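Local structure of xylose isomerase domain protein (Alicyclobacillus acidocaldarius subsp. acidocaldarius, 3U0H) at residues 161-166 / 194-199; 176-181 / 232-237. The protein probably acts as an isomerase and belongs to the xylose isomerase-like TIM-barrel family. All coordinates share one frame; numbering follows the deposited sequence.

In the fold
Both contacts lie in the same half of the TIM barrel and use neighbouring elements. Contact 1 joins helix 159-169 to the loop that leads into strand 201-206. It is partly buried in the outer layer, where a leucine meets a tryptophan edge and an exposed lysine joined to the loop backbone through a water. Contact 2 is buried. It sets helix 231-241 against the end of strand 174-179 and the start of helix 180-185. Neither has a direct hydrogen bond across; contact 2 rests on one phenylalanine ring and a CH-pi contact. The two touch: L162 and W166 pack on A176, and A194 meets G237. Helix 159-169 directly precedes strand 174-179 in the chain.

Contact 1 of 2, residues 161-166 / 194-199; sequences DLKTFW and AQLPPE
L196 points one branch, CD2, at two side chains of helix 159-169. L196 CD2 lies 3.9 Å from K163 CE and 4.2 Å from W166 CH2. The leucine comes to the indole at its edge, near the ring plane, and not over a face. The CB bond of L196 does not aim at the helix; the CD2 branch makes the approach.

K163 starts toward the loop. Its CG stands beside the backbone N and anti to the carbonyl carbon (chi1 -78°), and the extended chain beyond CG carries CE out to L196 and NZ on to a water. The lysine and leucine side chains cross obliquely, and K163 CE alone does the touching. K163 NZ is 3.0 Å from the water oxygen. The same water oxygen donates in turn to Q195 O, 3.1 Å away. K163 thus lays CE on L196, and its ammonium reaches the carbonyl of Q195 through one water.

W166 is set flat against its own helix. L162 O and K163 CA both lie over one ring face, offset toward the rim. W166 NE1 makes a weak hydrogen bond to G175 O, and the indole also packs on V174 of the next strand.

Other subunits flank both segments. D161 forms a salt bridge with R115 of the second subunit, and E199 forms one with R91 of the third subunit.

The contact is packing in the outer layer of the barrel. Helix 159-169 leads into strand 174-179, and the loop after helix 190-194 leads into strand 201-206. The arrangement thus joins successive beta-alpha units of a TIM barrel.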
ATOM      1  N   ASP A 161     -21.943  -3.772 -12.119  1.00 23.45           N
ATOM      2  CA  ASP A 161     -20.843  -4.720 -12.347  1.00 24.26           C
ATOM      3  C   ASP A 161     -19.475  -4.043 -12.159  1.00 22.32           C
ATOM      4  O   ASP A 161     -18.590  -4.575 -11.473  1.00 19.47           O
ATOM      5  CB  ASP A 161     -20.871  -5.294 -13.767  1.00 26.32           C
ATOM      6  CG  ASP A 161     -22.022  -6.254 -14.024  1.00 28.64           C
ATOM      7  OD1 ASP A 161     -22.801  -6.545 -13.105  1.00 27.76           O
ATOM      8  OD2 ASP A 161     -22.148  -6.663 -15.206  1.00 28.72           O
ATOM      9  N   LEU A 162     -19.305  -2.901 -12.826  1.00 20.15           N
ATOM     10  CA  LEU A 162     -18.060  -2.163 -12.729  1.00 21.06           C
ATOM     11  C   LEU A 162     -17.692  -1.841 -11.280  1.00 23.47           C
ATOM     12  O   LEU A 162     -16.507  -1.912 -10.923  1.00 24.23           O
ATOM     13  CB  LEU A 162     -18.106  -0.867 -13.532  1.00 18.40           C
ATOM     14  CG  LEU A 162     -16.815   0.000 -13.495  1.00 19.24           C
ATOM     15  CD1 LEU A 162     -15.594  -0.771 -13.954  1.00 16.85           C
ATOM     16  CD2 LEU A 162     -16.980   1.289 -14.347  1.00 17.32           C
ATOM     17  N   LYS A 163     -18.683  -1.464 -10.461  1.00 24.11           N
ATOM     18  CA  LYS A 163     -18.392  -1.157  -9.071  1.00 24.95           C
ATOM     19  C   LYS A 163     -17.875  -2.361  -8.296  1.00 23.71           C
ATOM     20  O   LYS A 163     -17.033  -2.181  -7.411  1.00 25.66           O
ATOM     21  CB  LYS A 163     -19.612  -0.682  -8.351  1.00 27.94           C
ATOM     22  CG  LYS A 163     -20.024   0.738  -8.605  1.00 30.95           C
ATOM     23  CD  LYS A 163     -21.382   0.913  -7.901  1.00 33.78           C
ATOM     24  CE  LYS A 163     -21.667   2.336  -7.477  1.00 39.02           C
ATOM     25  NZ  LYS A 163     -23.096   2.515  -7.050  1.00 44.32           N
ATOM     26  N   THR A 164     -18.355  -3.571  -8.580  1.00 20.86           N
ATOM     27  CA  THR A 164     -17.759  -4.738  -7.905  1.00 21.36           C
ATOM     28  C   THR A 164     -16.329  -4.925  -8.431  1.00 21.30           C
ATOM     29  O   THR A 164     -15.430  -5.295  -7.687  1.00 21.59           O
ATOM     30  CB  THR A 164     -18.563  -6.016  -8.083  1.00 21.92           C
ATOM     31  OG1 THR A 164     -18.510  -6.394  -9.481  1.00 23.44           O
ATOM     32  CG2 THR A 164     -20.054  -5.781  -7.646  1.00 21.55           C
ATOM     33  N   PHE A 165     -16.076  -4.571  -9.675  1.00 21.40           N
ATOM     34  CA  PHE A 165     -14.740  -4.826 -10.275  1.00 20.23           C
ATOM     35  C   PHE A 165     -13.697  -3.889  -9.678  1.00 20.74           C
ATOM     36  O   PHE A 165     -12.570  -4.324  -9.450  1.00 22.00           O
ATOM     37  CB  PHE A 165     -14.812  -4.764 -11.791  1.00 20.02           C
ATOM     38  CG  PHE A 165     -13.521  -5.106 -12.506  1.00 19.88           C
ATOM     39  CD1 PHE A 165     -12.833  -6.278 -12.232  1.00 18.22           C
ATOM     40  CD2 PHE A 165     -13.037  -4.278 -13.495  1.00 17.76           C
ATOM     41  CE1 PHE A 165     -11.679  -6.591 -12.896  1.00 16.82           C
ATOM     42  CE2 PHE A 165     -11.851  -4.590 -14.144  1.00 19.19           C
ATOM     43  CZ  PHE A 165     -11.179  -5.752 -13.849  1.00 17.35           C
ATOM     44  N   TRP A 166     -14.093  -2.655  -9.320  1.00 21.93           N
ATOM     45  CA  TRP A 166     -13.264  -1.780  -8.468  1.00 20.78           C
ATOM     46  C   TRP A 166     -12.673  -2.439  -7.252  1.00 19.57           C
ATOM     47  O   TRP A 166     -11.590  -2.153  -6.851  1.00 21.45           O
ATOM     48  CB  TRP A 166     -14.028  -0.521  -8.017  1.00 20.93           C
ATOM     49  CG  TRP A 166     -14.463   0.379  -9.151  1.00 21.90           C
ATOM     50  CD1 TRP A 166     -13.947   0.428 -10.449  1.00 22.06           C
ATOM     51  CD2 TRP A 166     -15.459   1.441  -9.091  1.00 21.76           C
ATOM     52  NE1 TRP A 166     -14.553   1.394 -11.182  1.00 22.88           N
ATOM     53  CE2 TRP A 166     -15.537   1.997 -10.440  1.00 23.91           C
ATOM     54  CE3 TRP A 166     -16.343   1.896  -8.113  1.00 23.08           C
ATOM     55  CZ2 TRP A 166     -16.414   3.030 -10.766  1.00 23.67           C
ATOM     56  CZ3 TRP A 166     -17.225   2.936  -8.458  1.00 24.66           C
ATOM     57  CH2 TRP A 166     -17.248   3.498  -9.759  1.00 22.92           C
ATOM     58  N   ALA A 194     -26.467   9.740 -10.280  1.00 24.53           N
ATOM     59  CA  ALA A 194     -26.471  10.729  -9.200  1.00 25.25           C
ATOM     60  C   ALA A 194     -25.825  10.237  -7.881  1.00 26.55           C
ATOM     61  O   ALA A 194     -25.364  11.043  -7.079  1.00 24.79           O
ATOM     62  CB  ALA A 194     -27.890  11.246  -8.905  1.00 25.88           C
ATOM     63  N   GLN A 195     -25.820   8.938  -7.639  1.00 26.69           N
ATOM     64  CA  GLN A 195     -25.369   8.451  -6.354  1.00 28.01           C
ATOM     65  C   GLN A 195     -23.898   8.144  -6.394  1.00 26.73           C
ATOM     66  O   GLN A 195     -23.359   7.691  -5.415  1.00 29.84           O
ATOM     67  CB  GLN A 195     -26.228   7.257  -5.966  1.00 33.37           C
ATOM     68  CG  GLN A 195     -27.567   7.762  -5.348  1.00 43.15           C
ATOM     69  CD  GLN A 195     -28.767   6.846  -5.597  1.00 51.37           C
ATOM     70  OE1 GLN A 195     -28.600   5.720  -6.087  1.00 64.58           O
ATOM     71  NE2 GLN A 195     -29.987   7.331  -5.300  1.00 52.30           N
ATOM     72  N   LEU A 196     -23.243   8.325  -7.551  1.00 25.44           N
ATOM     73  CA  LEU A 196     -21.762   8.157  -7.657  1.00 26.19           C
ATOM     74  C   LEU A 196     -20.988   9.268  -6.965  1.00 24.19           C
ATOM     75  O   LEU A 196     -21.292  10.427  -7.158  1.00 27.62           O
ATOM     76  CB  LEU A 196     -21.285   8.144  -9.098  1.00 22.14           C
ATOM     77  CG  LEU A 196     -21.552   6.893  -9.879  1.00 21.93           C
ATOM     78  CD1 LEU A 196     -21.121   7.167 -11.298  1.00 19.61           C
ATOM     79  CD2 LEU A 196     -20.815   5.708  -9.256  1.00 19.36           C
ATOM     80  N   PRO A 197     -19.940   8.929  -6.235  1.00 23.87           N
ATOM     81  CA  PRO A 197     -19.127  10.054  -5.774  1.00 24.76           C
ATOM     82  C   PRO A 197     -18.480  10.756  -6.968  1.00 23.42           C
ATOM     83  O   PRO A 197     -18.154  10.106  -7.946  1.00 26.47           O
ATOM     84  CB  PRO A 197     -18.082   9.397  -4.851  1.00 24.83           C
ATOM     85  CG  PRO A 197     -18.669   8.028  -4.522  1.00 25.30           C
ATOM     86  CD  PRO A 197     -19.451   7.629  -5.736  1.00 24.72           C
ATOM     87  N   PRO A 198     -18.340  12.075  -6.900  1.00 24.18           N
ATOM     88  CA  PRO A 198     -17.942  12.925  -8.018  1.00 25.11           C
ATOM     89  C   PRO A 198     -16.663  12.467  -8.660  1.00 25.54           C
ATOM     90  O   PRO A 198     -16.506  12.566  -9.880  1.00 21.12           O
ATOM     91  CB  PRO A 198     -17.654  14.294  -7.380  1.00 24.14           C
ATOM     92  CG  PRO A 198     -18.137  14.215  -5.956  1.00 25.05           C
ATOM     93  CD  PRO A 198     -18.656  12.841  -5.673  1.00 25.69           C
ATOM     94  N   GLU A 199     -15.744  12.014  -7.815  1.00 23.69           N
ATOM     95  CA  GLU A 199     -14.440  11.674  -8.289  1.00 25.05           C
ATOM     96  C   GLU A 199     -14.515  10.366  -9.083  1.00 25.49           C
ATOM     97  O   GLU A 199     -13.578  10.048  -9.828  1.00 24.18           O
ATOM     98  CB  GLU A 199     -13.429  11.552  -7.149  1.00 25.07           C
ATOM     99  CG  GLU A 199     -13.669  10.368  -6.204  1.00 25.84           C
ATOM    100  CD  GLU A 199     -14.559  10.767  -5.051  1.00 27.24           C
ATOM    101  OE1 GLU A 199     -15.118  11.900  -5.145  1.00 25.60           O
ATOM    102  OE2 GLU A 199     -14.643   9.991  -4.055  1.00 26.15           O
TER
HETATM  103  O   HOH W   1     -22.027   4.950  -5.736  1.00 63.63           O

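Contact 2 of 2, residues 176-181 / 232-237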
ATOM      1  N   ALA A 176     -15.256   5.572 -13.384  1.00 19.40           N
ATOM      2  CA  ALA A 176     -16.001   5.233 -14.542  1.00 22.04           C
ATOM      3  C   ALA A 176     -15.851   6.269 -15.670  1.00 20.33           C
ATOM      4  O   ALA A 176     -15.792   7.484 -15.457  1.00 20.41           O
ATOM      5  CB  ALA A 176     -17.499   5.027 -14.146  1.00 19.96           C
ATOM      6  N   LEU A 177     -15.820   5.776 -16.893  1.00 22.37           N
ATOM      7  CA  LEU A 177     -16.119   6.613 -18.076  1.00 22.33           C
ATOM      8  C   LEU A 177     -17.571   6.250 -18.306  1.00 22.45           C
ATOM      9  O   LEU A 177     -17.857   5.102 -18.563  1.00 23.68           O
ATOM     10  CB  LEU A 177     -15.237   6.199 -19.290  1.00 22.54           C
ATOM     11  CG  LEU A 177     -15.147   7.122 -20.538  1.00 22.50           C
ATOM     12  CD1 LEU A 177     -14.177   6.508 -21.571  1.00 22.71           C
ATOM     13  CD2 LEU A 177     -16.521   7.281 -21.205  1.00 21.79           C
ATOM     14  N   VAL A 178     -18.470   7.215 -18.221  1.00 19.76           N
ATOM     15  CA  VAL A 178     -19.851   6.976 -18.371  1.00 20.29           C
ATOM     16  C   VAL A 178     -20.315   7.433 -19.748  1.00 21.41           C
ATOM     17  O   VAL A 178     -20.335   8.627 -20.047  1.00 23.88           O
ATOM     18  CB  VAL A 178     -20.663   7.766 -17.305  1.00 19.88           C
ATOM     19  CG1 VAL A 178     -22.153   7.456 -17.491  1.00 18.78           C
ATOM     20  CG2 VAL A 178     -20.199   7.427 -15.897  1.00 17.56           C
ATOM     21  N   ASP A 179     -20.774   6.494 -20.565  1.00 23.62           N
ATOM     22  CA  ASP A 179     -21.248   6.789 -21.940  1.00 24.40           C
ATOM     23  C   ASP A 179     -22.779   6.665 -21.979  1.00 24.01           C
ATOM     24  O   ASP A 179     -23.268   5.682 -21.484  1.00 25.69           O
ATOM     25  CB  ASP A 179     -20.617   5.752 -22.849  1.00 22.12           C
ATOM     26  CG  ASP A 179     -20.884   6.008 -24.331  1.00 22.22           C
ATOM     27  OD1 ASP A 179     -22.057   6.315 -24.699  1.00 19.19           O
ATOM     28  OD2 ASP A 179     -19.887   5.855 -25.122  1.00 19.66           O
ATOM     29  N   SER A 180     -23.538   7.590 -22.584  1.00 22.63           N
ATOM     30  CA  SER A 180     -24.993   7.462 -22.526  1.00 22.33           C
ATOM     31  C   SER A 180     -25.424   6.202 -23.181  1.00 21.87           C
ATOM     32  O   SER A 180     -26.475   5.656 -22.871  1.00 24.31           O
ATOM     33  CB  SER A 180     -25.697   8.624 -23.250  1.00 22.06           C
ATOM     34  OG  SER A 180     -24.909   8.962 -24.372  1.00 24.55           O
ATOM     35  N   TYR A 181     -24.639   5.755 -24.143  1.00 21.92           N
ATOM     36  CA  TYR A 181     -25.045   4.651 -24.989  1.00 21.27           C
ATOM     37  C   TYR A 181     -25.118   3.401 -24.108  1.00 21.98           C
ATOM     38  O   TYR A 181     -25.963   2.526 -24.303  1.00 19.89           O
ATOM     39  CB  TYR A 181     -24.054   4.458 -26.145  1.00 20.16           C
ATOM     40  CG  TYR A 181     -24.656   3.866 -27.369  1.00 19.69           C
ATOM     41  CD1 TYR A 181     -25.328   4.654 -28.299  1.00 20.37           C
ATOM     42  CD2 TYR A 181     -24.576   2.511 -27.614  1.00 20.62           C
ATOM     43  CE1 TYR A 181     -25.883   4.085 -29.452  1.00 19.61           C
ATOM     44  CE2 TYR A 181     -25.163   1.941 -28.727  1.00 18.64           C
ATOM     45  CZ  TYR A 181     -25.807   2.739 -29.644  1.00 19.19           C
ATOM     46  OH  TYR A 181     -26.366   2.187 -30.793  1.00 19.31           O
ATOM     47  N   VAL A 232     -31.326  14.551 -21.015  1.00 25.52           N
ATOM     48  CA  VAL A 232     -31.393  15.507 -19.927  1.00 24.33           C
ATOM     49  C   VAL A 232     -31.214  14.819 -18.553  1.00 24.63           C
ATOM     50  O   VAL A 232     -30.401  15.268 -17.808  1.00 24.59           O
ATOM     51  CB  VAL A 232     -32.636  16.402 -19.990  1.00 23.02           C
ATOM     52  CG1 VAL A 232     -32.613  17.359 -18.810  1.00 24.89           C
ATOM     53  CG2 VAL A 232     -32.648  17.205 -21.271  1.00 22.98           C
ATOM     54  N   PRO A 233     -31.951  13.726 -18.246  1.00 26.06           N
ATOM     55  CA  PRO A 233     -31.699  12.952 -17.013  1.00 25.65           C
ATOM     56  C   PRO A 233     -30.319  12.344 -16.929  1.00 26.66           C
ATOM     57  O   PRO A 233     -29.766  12.256 -15.840  1.00 29.48           O
ATOM     58  CB  PRO A 233     -32.722  11.823 -17.072  1.00 26.12           C
ATOM     59  CG  PRO A 233     -33.850  12.372 -17.911  1.00 27.84           C
ATOM     60  CD  PRO A 233     -33.212  13.305 -18.919  1.00 26.94           C
ATOM     61  N   PHE A 234     -29.764  11.922 -18.057  1.00 25.54           N
ATOM     62  CA  PHE A 234     -28.354  11.478 -18.096  1.00 25.25           C
ATOM     63  C   PHE A 234     -27.381  12.537 -17.601  1.00 24.71           C
ATOM     64  O   PHE A 234     -26.608  12.292 -16.684  1.00 24.68           O
ATOM     65  CB  PHE A 234     -27.953  11.094 -19.517  1.00 23.95           C
ATOM     66  CG  PHE A 234     -26.527  10.654 -19.653  1.00 23.48           C
ATOM     67  CD1 PHE A 234     -26.125   9.435 -19.173  1.00 23.36           C
ATOM     68  CD2 PHE A 234     -25.625  11.420 -20.325  1.00 23.85           C
ATOM     69  CE1 PHE A 234     -24.843   8.994 -19.344  1.00 22.87           C
ATOM     70  CE2 PHE A 234     -24.351  10.993 -20.516  1.00 24.65           C
ATOM     71  CZ  PHE A 234     -23.948   9.776 -19.992  1.00 24.94           C
ATOM     72  N   LEU A 235     -27.431  13.716 -18.211  1.00 23.54           N
ATOM     73  CA  LEU A 235     -26.597  14.804 -17.786  1.00 23.40           C
ATOM     74  C   LEU A 235     -26.948  15.267 -16.373  1.00 23.63           C
ATOM     75  O   LEU A 235     -26.080  15.566 -15.578  1.00 22.56           O
ATOM     76  CB  LEU A 235     -26.725  15.959 -18.748  1.00 22.44           C
ATOM     77  CG  LEU A 235     -26.211  15.587 -20.106  1.00 23.83           C
ATOM     78  CD1 LEU A 235     -26.601  16.708 -21.090  1.00 22.78           C
ATOM     79  CD2 LEU A 235     -24.715  15.360 -19.970  1.00 23.84           C
ATOM     80  N   ARG A 236     -28.228  15.355 -16.064  1.00 24.58           N
ATOM     81  CA  ARG A 236     -28.602  15.912 -14.808  1.00 24.74           C
ATOM     82  C   ARG A 236     -27.966  15.015 -13.739  1.00 23.41           C
ATOM     83  O   ARG A 236     -27.374  15.501 -12.800  1.00 23.42           O
ATOM     84  CB  ARG A 236     -30.118  15.974 -14.673  1.00 25.98           C
ATOM     85  CG  ARG A 236     -30.624  16.632 -13.371  1.00 28.13           C
ATOM     86  CD  ARG A 236     -32.058  16.225 -13.069  1.00 28.67           C
ATOM     87  NE  ARG A 236     -32.925  16.626 -14.131  1.00 32.13           N
ATOM     88  CZ  ARG A 236     -33.915  15.909 -14.687  1.00 32.76           C
ATOM     89  NH1 ARG A 236     -34.227  14.653 -14.348  1.00 32.21           N
ATOM     90  NH2 ARG A 236     -34.616  16.497 -15.633  1.00 32.35           N
ATOM     91  N   GLY A 237     -28.067  13.705 -13.918  1.00 23.07           N
ATOM     92  CA  GLY A 237     -27.562  12.773 -12.932  1.00 23.37           C
ATOM     93  C   GLY A 237     -26.072  12.985 -12.747  1.00 23.57           C
ATOM     94  O   GLY A 237     -25.612  12.973 -11.659  1.00 23.28           O
TER
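F234 reaches from helix 231-241 to the end of strand 174-179, where its ring meets V178 and S180. From CB the ring leaves with CG anti to the backbone N (chi1 179°), which carries the ring toward the strand and past V178. The near ring atoms come under S180: F234 CD2 lies 4.0 Å from S180 CB. Further out, F234 CE2 is 3.9 Å from the same S180 CB. F234 CE1 meets two partners, V178 CG1 at 3.6 Å and S180 CA at 3.5 Å. At the tip, F234 CZ is 3.4 Å from S180 N.

S180 CB sits over the ring centre, 3.8 Å from the centroid of F234 and 9° off the ring normal. This is a CH-pi contact over the face. V178 O lies at the ring edge, in its plane, and V178 CG1 comes in obliquely. L193 and V204 also pack on F234, W183 meets its ring, and S180 OG is hydrogen-bonded to N207.

The strand turns into helix 180-185 here. D179 is the N-cap: D179 OD1 accepts from Y181 N at 2.7 Å. D179 OD2 forms a salt bridge with R221 and a hydrogen bond with H205.

D179, H205, E141 and E250 lie near the C-terminal ends of the barrel strands, where TIM-barrel enzymes keep their active site, so this is probably the pocket here. F234 packs behind that rim, at a strand-to-helix turn of the fold.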